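PDB 4V2X: endo-beta-1,4-glucanase (cellulase B) from Bacillus halodurans, which hydrolyses xyloglucan and beta-1,3-1,4-glucans with a family 5 glycoside hydrolase module assisted by its family 46 carbohydrate-binding module. Local coordinates for residues A[393-398]-A[563-568]; A[407-412]-A[473-478]. One frame throughout, in Å; residues are numbered along the deposited sequence. Where two conformers were deposited one is given.

In the fold
The two contacts lie side by side, their centres about 11 Å apart, in the part of the chain that follows the family 5 barrel. Along the chain the order is 393-398, 407-412, 473-478, 563-568, so contact 2 is nested inside the long excursion that contact 1 closes. They share the five-stranded mixed sheet of the Ig-like module: strand 395-399 is its outermost member on one side and runs parallel to its neighbour 473-480, joined through Ile396 and Arg476 and through Leu398 and Asn478. Contact 2 binds that sheet to the opposing one inside the module. Contact 1 sets its edge against a hairpin of the CBM46 module, which probably helps to fix how the modules sit together.

Contact 1 (A[393-398]-A[563-568])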
loop_
_atom_site.group_PDB
_atom_site.type_symbol
_atom_site.label_atom_id
_atom_site.label_comp_id
_atom_site.label_asym_id
_atom_site.label_seq_id
_atom_site.Cartn_x
_atom_site.Cartn_y
_atom_site.Cartn_z
ATOM N N SER A 393 27.578 38.128 -5.782
ATOM C CA SER A 393 28.794 37.339 -5.950
ATOM C C SER A 393 29.710 37.523 -4.745
ATOM O O SER A 393 29.557 38.473 -3.984
ATOM C CB SER A 393 29.549 37.766 -7.218
ATOM O OG SER A 393 28.760 37.614 -8.390
ATOM N N ASN A 394 30.683 36.631 -4.611
ATOM C CA ASN A 394 31.757 36.790 -3.629
ATOM C C ASN A 394 33.044 37.292 -4.287
ATOM O O ASN A 394 34.144 36.943 -3.872
ATOM C CB ASN A 394 32.012 35.481 -2.888
ATOM C CG ASN A 394 32.668 34.439 -3.759
ATOM O OD1 ASN A 394 32.356 34.321 -4.939
ATOM N ND2 ASN A 394 33.602 33.685 -3.183
ATOM N N PHE A 395 32.906 38.126 -5.311
ATOM C CA PHE A 395 34.079 38.628 -6.017
ATOM C C PHE A 395 33.802 39.968 -6.651
ATOM O O PHE A 395 32.653 40.315 -6.904
ATOM C CB PHE A 395 34.562 37.633 -7.086
ATOM C CG PHE A 395 33.491 37.196 -8.059
ATOM C CD1 PHE A 395 33.048 38.043 -9.065
ATOM C CD2 PHE A 395 32.931 35.930 -7.971
ATOM C CE1 PHE A 395 32.060 37.647 -9.946
ATOM C CE2 PHE A 395 31.947 35.521 -8.867
ATOM C CZ PHE A 395 31.506 36.384 -9.852
ATOM N N ILE A 396 34.878 40.708 -6.886
ATOM C CA ILE A 396 34.850 41.936 -7.672
ATOM C C ILE A 396 36.017 41.843 -8.648
ATOM O O ILE A 396 37.172 41.759 -8.219
ATOM C CB ILE A 396 35.007 43.179 -6.775
ATOM C CG1 ILE A 396 33.802 43.317 -5.840
ATOM C CG2 ILE A 396 35.179 44.436 -7.627
ATOM C CD1 ILE A 396 33.999 44.326 -4.728
ATOM N N TYR A 397 35.709 41.819 -9.941
ATOM C CA TYR A 397 36.731 41.680 -10.973
ATOM C C TYR A 397 37.159 43.038 -11.516
ATOM O O TYR A 397 36.321 43.906 -11.769
ATOM C CB TYR A 397 36.232 40.812 -12.113
ATOM C CG TYR A 397 36.442 39.337 -11.908
ATOM C CD1 TYR A 397 37.680 38.755 -12.141
ATOM C CD2 TYR A 397 35.395 38.512 -11.519
ATOM C CE1 TYR A 397 37.878 37.392 -11.971
ATOM C CE2 TYR A 397 35.582 37.148 -11.345
ATOM C CZ TYR A 397 36.820 36.595 -11.574
ATOM O OH TYR A 397 37.016 35.246 -11.417
ATOM N N LEU A 398 38.467 43.195 -11.697
ATOM C CA LEU A 398 39.054 44.393 -12.288
ATOM C C LEU A 398 39.868 44.004 -13.516
ATOM O O LEU A 398 40.777 43.190 -13.417
ATOM C CB LEU A 398 39.967 45.065 -11.268
ATOM C CG LEU A 398 39.348 45.369 -9.901
ATOM C CD1 LEU A 398 40.412 45.846 -8.933
ATOM C CD2 LEU A 398 38.238 46.395 -10.042
ATOM N N HIS A 563 33.116 29.762 -20.371
ATOM C CA HIS A 563 32.521 30.895 -19.676
ATOM C C HIS A 563 33.258 31.112 -18.371
ATOM O O HIS A 563 33.342 30.205 -17.551
ATOM C CB HIS A 563 31.053 30.591 -19.382
ATOM C CG HIS A 563 30.224 30.364 -20.607
ATOM N ND1 HIS A 563 29.510 31.371 -21.219
ATOM C CD2 HIS A 563 29.999 29.247 -21.340
ATOM C CE1 HIS A 563 28.879 30.885 -22.272
ATOM N NE2 HIS A 563 29.153 29.598 -22.365
ATOM N N PHE A 564 33.788 32.318 -18.179
ATOM C CA PHE A 564 34.522 32.662 -16.962
ATOM C C PHE A 564 33.715 33.619 -16.097
ATOM O O PHE A 564 32.870 34.360 -16.593
ATOM C CB PHE A 564 35.886 33.265 -17.314
ATOM C CG PHE A 564 36.767 32.329 -18.085
ATOM C CD1 PHE A 564 36.655 32.229 -19.467
ATOM C CD2 PHE A 564 37.685 31.520 -17.427
ATOM C CE1 PHE A 564 37.455 31.351 -20.182
ATOM C CE2 PHE A 564 38.484 30.642 -18.135
ATOM C CZ PHE A 564 38.370 30.559 -19.513
ATOM N N TRP A 565 33.986 33.595 -14.798
ATOM C CA TRP A 565 33.220 34.386 -13.833
ATOM C C TRP A 565 33.371 35.902 -14.001
ATOM O O TRP A 565 32.536 36.667 -13.517
ATOM C CB TRP A 565 33.572 33.959 -12.409
ATOM C CG TRP A 565 32.916 32.666 -12.055
ATOM C CD1 TRP A 565 33.511 31.457 -11.908
ATOM C CD2 TRP A 565 31.518 32.455 -11.854
ATOM N NE1 TRP A 565 32.573 30.500 -11.610
ATOM C CE2 TRP A 565 31.338 31.088 -11.578
ATOM C CE3 TRP A 565 30.396 33.291 -11.884
ATOM C CZ2 TRP A 565 30.081 30.538 -11.313
ATOM C CZ3 TRP A 565 29.148 32.744 -11.623
ATOM C CH2 TRP A 565 29.003 31.377 -11.343
ATOM N N SER A 566 34.440 36.319 -14.667
ATOM C CA SER A 566 34.656 37.720 -15.012
ATOM C C SER A 566 33.713 38.212 -16.100
ATOM O O SER A 566 33.635 39.412 -16.341
ATOM C CB SER A 566 36.085 37.903 -15.515
ATOM O OG SER A 566 36.297 37.102 -16.664
ATOM N N GLY A 567 33.039 37.285 -16.781
ATOM C CA GLY A 567 32.226 37.612 -17.939
ATOM C C GLY A 567 32.923 37.294 -19.247
ATOM O O GLY A 567 32.288 37.333 -20.303
ATOM N N GLU A 568 34.223 36.993 -19.188
ATOM C CA GLU A 568 34.983 36.640 -20.376
ATOM C C GLU A 568 34.472 35.320 -20.934
ATOM O O GLU A 568 34.143 34.400 -20.184
ATOM C CB GLU A 568 36.480 36.527 -20.065
ATOM C CG GLU A 568 37.173 37.855 -19.786
ATOM C CD GLU A 568 37.344 38.720 -21.026
ATOM O OE1 GLU A 568 37.695 38.185 -22.093
ATOM O OE2 GLU A 568 37.140 39.946 -20.933
HETATM O O HOH W 1 36.979 34.773 -14.224
#
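Tyr397 and Ser566 bring the two backbones closest, their CA atoms 6.0 Å apart, yet no hydrogen bond joins the segments and side chains do the work. The Tyr397 ring lies flat against the turn at 564-567. Ser566 CB sits over the centre of its face, 3.8 Å from the centroid and only 10° off the normal, a CH-pi contact, and the backbone N of Ser566 lies over the same ring, 3.6 Å from Tyr397 CE2. At the far end of the ring the hydroxyl passes alongside Trp565 CB and reaches a water through a weak bond; that water also accepts from Ser566 N at 3.0 Å. With alanine in place of Tyr397, Ser566 CB would probably lose the ring that covers it and the water one of its holders.

Phe395 extends the apolar surface. With CG lodged between backbone N and carbonyl carbon (chi1 53°), the Phe395 ring swings toward the turn and its CZ meets Trp565 CE3 at 3.9 Å, the two rings being inclined at 54°. Tyr397 CE2 lies over one face of Phe395, toward the rim, with Ser393 CB over the centre of the other face. The Trp565 indole also packs on Arg288 and Gln333 of the catalytic module.

Ser566 OG is held by Asn504 and accepts from Glu568 N at 3.3 Å, an ST turn. With Gly567 N bonded to Phe564 O and Phe564 N to Glu568 O, this is a type I turn with a G1 bulge, the hairpin tip of the CBM46 module pressed against an edge strand of the Ig-like module.

Contact 2 (A[407-412]-A[473-478]); sequences ATVSLQ and WHFRVN
Val409 and Phe475 face one another across the interior of a beta sandwich, the Ig-like module of this enzyme. Strand 407-412 belongs to its four-stranded antiparallel sheet and strand 473-480 to the five-stranded mixed one. The backbones stay well apart, 9.9 Å between the CA atoms of Val409 and Phe475 and 9.6 Å between those of Leu411 and Trp473, a separation of facing sheets and not of paired strands.

Hydrogen bonding accordingly stays within each layer. Val409 and Leu411 pair through their backbones with Leu441 and Glu439 on one flank, while Ser410 and Gln412 pair with Glu392 and Val390 on the other. Nothing polar passes between the two segments.

Aromatic packing within 473-478 pairs Trp473 with Phe475. Trp473 CD1 lies 3.4 Å above one face of the Phe475 ring, offset toward the rim, and Phe475 CD1 in turn lies in the plane of the indole at its edge, so the two rings meet roughly crosswise. Trp473 is itself held by a hydrogen bond from NE1 to Ser393 O, at the approach to strand 395-399.

Apolar contact joins the sheets. Phe475 has CG beside its backbone N and anti to its carbonyl carbon (chi1 -63°), which sends the ring straight into the interior with CZ leading. Val409 comes from the opposite direction, and its CG2 meets Phe475 CZ at 3.7 Å, approaching the ring obliquely and nearly as close to CE1. Leu411 crosses at about a right angle; its side chain also lies about 4 Å from that of Phe467, seen to bind calcium in a structure of this protein, although none is bound there in this chain. Leu411 CD2 arrives at the edge of the Phe475 ring, near the ring plane, 4.1 Å from Phe475 CZ.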
loop_
_atom_site.group_PDB
_atom_site.type_symbol
_atom_site.label_atom_id
_atom_site.label_comp_id
_atom_site.label_asym_id
_atom_site.label_seq_id
_atom_site.Cartn_x
_atom_site.Cartn_y
_atom_site.Cartn_z
ATOM N N ALA A 407 32.874 49.924 -7.735
ATOM C CA ALA A 407 32.185 48.663 -7.917
ATOM C C ALA A 407 30.900 48.705 -7.116
ATOM O O ALA A 407 30.926 48.962 -5.910
ATOM C CB ALA A 407 33.055 47.513 -7.441
ATOM N N THR A 408 29.779 48.467 -7.784
ATOM C CA THR A 408 28.491 48.392 -7.107
ATOM C C THR A 408 27.961 46.967 -7.202
ATOM O O THR A 408 27.879 46.394 -8.291
ATOM C CB THR A 408 27.479 49.401 -7.677
ATOM O OG1 THR A 408 27.974 50.729 -7.467
ATOM C CG2 THR A 408 26.130 49.262 -6.980
ATOM N N VAL A 409 27.615 46.401 -6.051
ATOM C CA VAL A 409 27.108 45.038 -5.973
ATOM C C VAL A 409 25.804 45.024 -5.182
ATOM O O VAL A 409 25.614 45.829 -4.263
ATOM C CB VAL A 409 28.127 44.069 -5.320
ATOM C CG1 VAL A 409 29.317 43.840 -6.244
ATOM C CG2 VAL A 409 28.609 44.578 -3.967
ATOM N N SER A 410 24.915 44.110 -5.554
ATOM C CA SER A 410 23.647 43.924 -4.861
ATOM C C SER A 410 23.828 42.966 -3.696
ATOM O O SER A 410 24.363 41.875 -3.869
ATOM C CB SER A 410 22.586 43.376 -5.812
ATOM O OG SER A 410 22.207 44.369 -6.752
ATOM N N LEU A 411 23.377 43.398 -2.521
ATOM C CA LEU A 411 23.332 42.572 -1.340
ATOM C C LEU A 411 21.927 42.035 -1.168
ATOM O O LEU A 411 20.958 42.638 -1.617
ATOM C CB LEU A 411 23.668 43.396 -0.090
ATOM C CG LEU A 411 24.994 44.150 -0.040
ATOM C CD1 LEU A 411 25.114 44.869 1.300
ATOM C CD2 LEU A 411 26.175 43.217 -0.277
ATOM N N GLN A 412 21.830 40.882 -0.524
ATOM C CA GLN A 412 20.560 40.376 -0.037
ATOM C C GLN A 412 20.679 40.381 1.485
ATOM O O GLN A 412 21.290 39.482 2.073
ATOM C CB GLN A 412 20.286 38.983 -0.603
ATOM C CG GLN A 412 19.998 38.967 -2.105
ATOM C CD GLN A 412 21.240 39.074 -2.975
ATOM O OE1 GLN A 412 22.207 38.328 -2.802
ATOM N NE2 GLN A 412 21.211 39.995 -3.938
ATOM N N TRP A 473 30.380 38.639 4.831
ATOM C CA TRP A 473 30.469 38.260 3.419
ATOM C C TRP A 473 31.783 38.784 2.839
ATOM O O TRP A 473 32.133 39.953 3.026
ATOM C CB TRP A 473 29.280 38.811 2.630
ATOM C CG TRP A 473 29.244 38.352 1.200
ATOM C CD1 TRP A 473 29.686 39.040 0.108
ATOM C CD2 TRP A 473 28.749 37.096 0.711
ATOM N NE1 TRP A 473 29.501 38.294 -1.030
ATOM C CE2 TRP A 473 28.918 37.101 -0.690
ATOM C CE3 TRP A 473 28.176 35.969 1.322
ATOM C CZ2 TRP A 473 28.542 36.022 -1.492
ATOM C CZ3 TRP A 473 27.798 34.896 0.523
ATOM C CH2 TRP A 473 27.981 34.933 -0.873
ATOM N N HIS A 474 32.503 37.924 2.130
ATOM C CA HIS A 474 33.842 38.257 1.647
ATOM C C HIS A 474 33.876 38.401 0.137
ATOM O O HIS A 474 33.567 37.453 -0.570
ATOM C CB HIS A 474 34.814 37.159 2.059
ATOM C CG HIS A 474 34.726 36.798 3.503
ATOM N ND1 HIS A 474 35.337 37.539 4.490
ATOM C CD2 HIS A 474 34.094 35.781 4.131
ATOM C CE1 HIS A 474 35.091 36.988 5.664
ATOM N NE2 HIS A 474 34.333 35.926 5.475
ATOM N N PHE A 475 34.232 39.589 -0.344
ATOM C CA PHE A 475 34.433 39.828 -1.768
ATOM C C PHE A 475 35.907 39.702 -2.113
ATOM O O PHE A 475 36.727 40.512 -1.662
ATOM C CB PHE A 475 33.983 41.235 -2.169
ATOM C CG PHE A 475 32.522 41.501 -1.963
ATOM C CD1 PHE A 475 31.582 41.073 -2.899
ATOM C CD2 PHE A 475 32.085 42.225 -0.863
ATOM C CE1 PHE A 475 30.236 41.327 -2.712
ATOM C CE2 PHE A 475 30.743 42.486 -0.676
ATOM C CZ PHE A 475 29.816 42.031 -1.601
ATOM N N ARG A 476 36.236 38.708 -2.928
ATOM C CA ARG A 476 37.600 38.545 -3.411
ATOM C C ARG A 476 37.810 39.550 -4.532
ATOM O O ARG A 476 37.029 39.592 -5.492
ATOM C CB ARG A 476 37.829 37.120 -3.911
ATOM C CG ARG A 476 37.664 36.073 -2.822
ATOM C CD ARG A 476 37.645 34.664 -3.390
ATOM N NE ARG A 476 38.962 34.271 -3.868
ATOM C CZ ARG A 476 39.950 33.871 -3.075
ATOM N NH1 ARG A 476 39.757 33.810 -1.769
ATOM N NH2 ARG A 476 41.126 33.539 -3.589
ATOM N N VAL A 477 38.843 40.385 -4.404
ATOM C CA VAL A 477 39.133 41.399 -5.407
ATOM C C VAL A 477 40.178 40.822 -6.357
ATOM O O VAL A 477 41.307 40.549 -5.949
ATOM C CB VAL A 477 39.625 42.717 -4.770
ATOM C CG1 VAL A 477 40.008 43.726 -5.848
ATOM C CG2 VAL A 477 38.557 43.285 -3.845
ATOM N N ASN A 478 39.773 40.620 -7.610
ATOM C CA ASN A 478 40.551 39.878 -8.599
ATOM C C ASN A 478 40.895 40.726 -9.804
ATOM O O ASN A 478 40.015 41.356 -10.387
ATOM C CB ASN A 478 39.753 38.665 -9.089
ATOM C CG ASN A 478 39.365 37.726 -7.963
ATOM O OD1 ASN A 478 40.086 37.588 -6.979
ATOM N ND2 ASN A 478 38.205 37.082 -8.097
#